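Local coordinates for protein HhaI Restriction Endonuclease (PDB 6UKF) that probably cleaves double-stranded DNA at the short GCGC sequence, acting as the restriction endonuclease that protects its host bacterium from foreign DNA, at residues Phe113-Ile117 with Ile231-Ser235; Phe136-Pro140 with Asp248-Phe252. All blocks are in the same frame, centred on the assembly; numbering follows the deposited sequence. Where two conformers were deposited one is given.

Contact 1 (Phe113-Ile117 with Ile231-Ser235); sequences FVNWI and IFSIS
With CG of W116 anti to the backbone N (chi1 -175°) and CG of F232 anti to its carbonyl carbon, the helix's indole and the strand's phenyl ring meet between the two backbones. F232 and the six-membered ring of W116 form an offset stack, centroids 4.5 Å apart and planes at 23°. Overlap is greatest toward the rim of that six-membered ring, where CE1 of F232 lies 3.3 Å from CE3 of W116. F113, a second helix ring one turn back, meets the same phenyl ring at its edge: its CD1 is 3.6 Å from F232 CE2, and the two planes are oblique at 57°. Large aromatic side chains suit this place: they are long enough to span the 10.2 Å between the axes, and flat enough to stack. I117 adds a slender aliphatic arm, its CD1 4.3 Å from I234 CG2. Y120 stacks on W116 and F57 also meets it, while I85 of helix 80-91 touches F232. F232 also packs on C152, between S151 and T153 of the calcium site. The arrangement is an aromatic cluster in the hydrophobic core where helix 110-123 packs on an antiparallel sheet near the bound DNA.

Contact 2 (Phe136-Pro140 with Asp248-Phe252); sequences FIIFP and DRKAF
A single water joins strand to helix by accepting from I138 N at 3.1 Å and from R249 NE at 2.9 Å. R249 was deposited in two conformers, and the bonds described belong to one of them. In it the chain bends at chi2 (61°) and chi3 (81°), folding the guanidinium back along the strand. The water and the carbonyl oxygen of F136 both lie near the guanidinium plane at its edge; the bond from R249 NH2 to F136 O is weak, at 3.2 Å with an N-H...O angle of 124°. NH1 has firmer partners in the hydroxyls of Y13 and Y18. Arginine fits because its polar edge can serve several acceptors while its flat face rests on hydrocarbon: I138 CD1 sits over its centre, 3.8 Å from CZ. The other branch of I138 makes a CH-pi contact, CG2 lying 3.8 Å from the centroid of the F252 ring and over its face. One beta-branched residue thus packs against two flat groups of the helix. At the end of the strand the D248 carboxylate presses on proline, with CG 3.3 Å from P140 CD; its OD1 is hydrogen-bonded to Y147 OH, which probably limits its rotation, and OD2 has a weak bond to H143 ND1. F128 and Y18 meet the F252 ring edge-to-face, and L14 of helix 3-18 touches it. Helix 242-255 lies across the outermost strand of the mixed sheet, consistent with the core of a PD-(D/E)XK nuclease.

Overall arrangement
The two contacts lie in neighbouring parts of the fold, with centres 19 Å apart and nearest atoms about 7 Å apart, and do not touch. Along the chain they interleave: 113-117, 136-140, 231-235, 248-252. Contact 1 packs helix 110-123 on the antiparallel sheet holding strand 228-236, close to the DNA and calcium. Contact 2 packs helix 242-255 on strand 136-140 of the mixed sheet, its nearest atom about 12 Å from the DNA. Helix 110-123 leads into the hairpin 126-132/136-140, and strand 228-236 runs on into helix 242-255. These two short connections tie the antiparallel sheet to the mixed sheet, probably the nuclease core, of which contact 2 lies on the edge strand.

Contact 1 (Phe113-Ile117 with Ile231-Ser235)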
loop_
_atom_site.group_PDB
_atom_site.type_symbol
_atom_site.label_atom_id
_atom_site.label_comp_id
_atom_site.label_asym_id
_atom_site.label_seq_id
_atom_site.Cartn_x
_atom_site.Cartn_y
_atom_site.Cartn_z
ATOM N N PHE A 113 -12.469 11.868 3.611
ATOM C CA PHE A 113 -11.534 10.818 3.236
ATOM C C PHE A 113 -11.569 10.569 1.738
ATOM O O PHE A 113 -10.523 10.384 1.110
ATOM C CB PHE A 113 -11.881 9.544 4.001
ATOM C CG PHE A 113 -12.015 9.747 5.485
ATOM C CD1 PHE A 113 -11.158 10.591 6.173
ATOM C CD2 PHE A 113 -13.009 9.098 6.190
ATOM C CE1 PHE A 113 -11.286 10.771 7.537
ATOM C CE2 PHE A 113 -13.142 9.276 7.551
ATOM C CZ PHE A 113 -12.281 10.112 8.224
ATOM N N VAL A 114 -12.766 10.561 1.149
ATOM C CA VAL A 114 -12.870 10.435 -0.300
ATOM C C VAL A 114 -12.122 11.571 -0.980
ATOM O O VAL A 114 -11.418 11.364 -1.976
ATOM C CB VAL A 114 -14.348 10.391 -0.731
ATOM C CG1 VAL A 114 -14.460 10.516 -2.249
ATOM C CG2 VAL A 114 -14.998 9.111 -0.241
ATOM N N ASN A 115 -12.266 12.790 -0.460
ATOM C CA ASN A 115 -11.594 13.928 -1.076
ATOM C C ASN A 115 -10.083 13.839 -0.910
ATOM O O ASN A 115 -9.337 14.214 -1.820
ATOM C CB ASN A 115 -12.149 15.239 -0.524
ATOM C CG ASN A 115 -13.506 15.576 -1.104
ATOM O OD1 ASN A 115 -13.815 15.200 -2.235
ATOM N ND2 ASN A 115 -14.320 16.292 -0.338
ATOM N N TRP A 116 -9.603 13.339 0.231
ATOM C CA TRP A 116 -8.169 13.098 0.354
ATOM C C TRP A 116 -7.706 12.117 -0.715
ATOM O O TRP A 116 -6.698 12.344 -1.395
ATOM C CB TRP A 116 -7.810 12.565 1.746
ATOM C CG TRP A 116 -6.326 12.438 1.913
ATOM C CD1 TRP A 116 -5.480 13.364 2.448
ATOM C CD2 TRP A 116 -5.504 11.336 1.500
ATOM N NE1 TRP A 116 -4.186 12.906 2.402
ATOM C CE2 TRP A 116 -4.173 11.663 1.825
ATOM C CE3 TRP A 116 -5.765 10.102 0.893
ATOM C CZ2 TRP A 116 -3.109 10.800 1.567
ATOM C CZ3 TRP A 116 -4.706 9.248 0.638
ATOM C CH2 TRP A 116 -3.396 9.602 0.974
ATOM N N ILE A 117 -8.441 11.016 -0.874
ATOM C CA ILE A 117 -8.090 9.999 -1.863
ATOM C C ILE A 117 -8.057 10.604 -3.261
ATOM O O ILE A 117 -7.126 10.368 -4.040
ATOM C CB ILE A 117 -9.071 8.814 -1.756
ATOM C CG1 ILE A 117 -8.772 8.004 -0.487
ATOM C CG2 ILE A 117 -9.022 7.928 -2.997
ATOM C CD1 ILE A 117 -9.812 6.953 -0.159
ATOM N N ILE A 231 -4.308 6.096 7.748
ATOM C CA ILE A 231 -4.344 5.154 6.634
ATOM C C ILE A 231 -5.796 4.841 6.309
ATOM O O ILE A 231 -6.634 4.695 7.202
ATOM C CB ILE A 231 -3.486 3.904 6.934
ATOM C CG1 ILE A 231 -3.510 2.932 5.755
ATOM C CG2 ILE A 231 -3.941 3.224 8.224
ATOM C CD1 ILE A 231 -2.357 1.964 5.770
ATOM N N PHE A 232 -6.089 4.757 5.017
ATOM C CA PHE A 232 -7.451 4.633 4.525
ATOM C C PHE A 232 -7.745 3.202 4.110
ATOM O O PHE A 232 -6.913 2.538 3.489
ATOM C CB PHE A 232 -7.660 5.585 3.349
ATOM C CG PHE A 232 -7.446 7.019 3.717
ATOM C CD1 PHE A 232 -6.206 7.612 3.570
ATOM C CD2 PHE A 232 -8.474 7.760 4.276
ATOM C CE1 PHE A 232 -6.001 8.926 3.940
ATOM C CE2 PHE A 232 -8.274 9.077 4.646
ATOM C CZ PHE A 232 -7.035 9.660 4.476
ATOM N N SER A 233 -8.933 2.734 4.471
ATOM C CA SER A 233 -9.430 1.432 4.064
ATOM C C SER A 233 -10.665 1.625 3.200
ATOM O O SER A 233 -11.470 2.531 3.439
ATOM C CB SER A 233 -9.780 0.572 5.277
ATOM O OG SER A 233 -8.608 0.207 5.980
ATOM N N ILE A 234 -10.805 0.778 2.188
ATOM C CA ILE A 234 -11.916 0.875 1.256
ATOM C C ILE A 234 -12.559 -0.493 1.102
ATOM O O ILE A 234 -11.892 -1.531 1.170
ATOM C CB ILE A 234 -11.490 1.465 -0.110
ATOM C CG1 ILE A 234 -10.523 0.534 -0.847
ATOM C CG2 ILE A 234 -10.872 2.841 0.096
ATOM C CD1 ILE A 234 -10.134 1.041 -2.230
ATOM N N SER A 235 -13.876 -0.488 0.909
ATOM C CA SER A 235 -14.643 -1.705 0.689
ATOM C C SER A 235 -15.599 -1.462 -0.469
ATOM O O SER A 235 -16.389 -0.513 -0.432
ATOM C CB SER A 235 -15.423 -2.088 1.947
ATOM O OG SER A 235 -16.061 -3.341 1.783
#

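Contact 2 (Phe136-Pro140 with Asp248-Phe252)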
loop_
_atom_site.group_PDB
_atom_site.type_symbol
_atom_site.label_atom_id
_atom_site.label_comp_id
_atom_site.label_asym_id
_atom_site.label_seq_id
_atom_site.Cartn_x
_atom_site.Cartn_y
_atom_site.Cartn_z
ATOM N N PHE A 136 -15.386 -6.949 -14.203
ATOM C CA PHE A 136 -14.448 -5.847 -14.060
ATOM C C PHE A 136 -15.188 -4.519 -14.035
ATOM O O PHE A 136 -16.160 -4.311 -14.768
ATOM C CB PHE A 136 -13.421 -5.862 -15.188
ATOM C CG PHE A 136 -12.395 -6.940 -15.038
ATOM C CD1 PHE A 136 -11.350 -6.793 -14.142
ATOM C CD2 PHE A 136 -12.479 -8.104 -15.779
ATOM C CE1 PHE A 136 -10.407 -7.783 -13.992
ATOM C CE2 PHE A 136 -11.535 -9.099 -15.634
ATOM C CZ PHE A 136 -10.498 -8.937 -14.742
ATOM N N ILE A 137 -14.715 -3.625 -13.177
ATOM C CA ILE A 137 -15.301 -2.308 -12.973
ATOM C C ILE A 137 -14.175 -1.296 -13.115
ATOM O O ILE A 137 -13.176 -1.374 -12.391
ATOM C CB ILE A 137 -15.950 -2.202 -11.584
ATOM C CG1 ILE A 137 -17.099 -3.208 -11.457
ATOM C CG2 ILE A 137 -16.433 -0.787 -11.334
ATOM C CD1 ILE A 137 -17.527 -3.477 -10.033
ATOM N N ILE A 138 -14.325 -0.362 -14.049
ATOM C CA ILE A 138 -13.326 0.667 -14.315
ATOM C C ILE A 138 -14.007 2.015 -14.148
ATOM O O ILE A 138 -15.071 2.250 -14.731
ATOM C CB ILE A 138 -12.749 0.537 -15.736
ATOM C CG1 ILE A 138 -12.123 -0.846 -15.939
ATOM C CG2 ILE A 138 -11.727 1.640 -15.991
ATOM C CD1 ILE A 138 -11.772 -1.149 -17.378
ATOM N N PHE A 139 -13.399 2.905 -13.370
ATOM C CA PHE A 139 -14.056 4.176 -13.112
ATOM C C PHE A 139 -13.037 5.282 -12.899
ATOM O O PHE A 139 -11.925 5.025 -12.421
ATOM C CB PHE A 139 -15.012 4.092 -11.911
ATOM C CG PHE A 139 -14.335 3.792 -10.605
ATOM C CD1 PHE A 139 -13.815 4.814 -9.830
ATOM C CD2 PHE A 139 -14.241 2.492 -10.142
ATOM C CE1 PHE A 139 -13.201 4.542 -8.622
ATOM C CE2 PHE A 139 -13.631 2.215 -8.934
ATOM C CZ PHE A 139 -13.112 3.242 -8.173
ATOM N N PRO A 140 -13.394 6.519 -13.233
ATOM C CA PRO A 140 -12.481 7.643 -13.028
ATOM C C PRO A 140 -12.447 8.076 -11.572
ATOM O O PRO A 140 -13.432 7.961 -10.840
ATOM C CB PRO A 140 -13.099 8.742 -13.901
ATOM C CG PRO A 140 -14.555 8.448 -13.869
ATOM C CD PRO A 140 -14.674 6.950 -13.826
ATOM N N ASP A 248 -19.150 5.729 -16.710
ATOM C CA ASP A 248 -17.741 5.691 -16.337
ATOM C C ASP A 248 -16.934 4.800 -17.267
ATOM O O ASP A 248 -15.768 5.103 -17.550
ATOM C CB ASP A 248 -17.597 5.268 -14.877
ATOM C CG ASP A 248 -17.892 6.402 -13.939
ATOM O OD1 ASP A 248 -17.998 6.197 -12.770
ATOM O OD2 ASP A 248 -18.017 7.590 -14.516
ATOM N N ARG A 249 -17.518 3.705 -17.755
ATOM C CA ARG A 249 -16.821 2.912 -18.759
ATOM C C ARG A 249 -16.606 3.727 -20.028
ATOM O O ARG A 249 -15.542 3.651 -20.651
ATOM C CB ARG A 249 -17.586 1.618 -19.045
ATOM C CG ARG A 249 -16.840 0.642 -19.959
ATOM C CD ARG A 249 -15.508 0.168 -19.368
ATOM N NE ARG A 249 -15.650 -0.913 -18.393
ATOM C CZ ARG A 249 -15.210 -2.160 -18.564
ATOM N NH1 ARG A 249 -14.580 -2.520 -19.677
ATOM N NH2 ARG A 249 -15.393 -3.056 -17.607
ATOM N N LYS A 250 -17.596 4.534 -20.415
ATOM C CA LYS A 250 -17.420 5.391 -21.581
ATOM C C LYS A 250 -16.359 6.454 -21.333
ATOM O O LYS A 250 -15.597 6.795 -22.241
ATOM C CB LYS A 250 -18.754 6.008 -21.980
ATOM C CG LYS A 250 -19.634 4.996 -22.669
ATOM C CD LYS A 250 -20.920 5.588 -23.184
ATOM C CE LYS A 250 -21.536 4.675 -24.225
ATOM N NZ LYS A 250 -22.800 5.246 -24.747
ATOM N N ALA A 251 -16.277 6.974 -20.107
ATOM C CA ALA A 251 -15.219 7.928 -19.790
ATOM C C ALA A 251 -13.846 7.296 -19.975
ATOM O O ALA A 251 -12.924 7.936 -20.492
ATOM C CB ALA A 251 -15.376 8.435 -18.357
ATOM N N PHE A 252 -13.689 6.042 -19.550
ATOM C CA PHE A 252 -12.421 5.349 -19.748
ATOM C C PHE A 252 -12.131 5.156 -21.228
ATOM O O PHE A 252 -11.005 5.379 -21.688
ATOM C CB PHE A 252 -12.457 3.996 -19.044
ATOM C CG PHE A 252 -11.188 3.208 -19.183
ATOM C CD1 PHE A 252 -10.034 3.619 -18.536
ATOM C CD2 PHE A 252 -11.143 2.061 -19.957
ATOM C CE1 PHE A 252 -8.862 2.901 -18.656
ATOM C CE2 PHE A 252 -9.968 1.340 -20.084
ATOM C CZ PHE A 252 -8.830 1.759 -19.429
HETATM O O HOH W 1 -16.811 -0.927 -15.758
#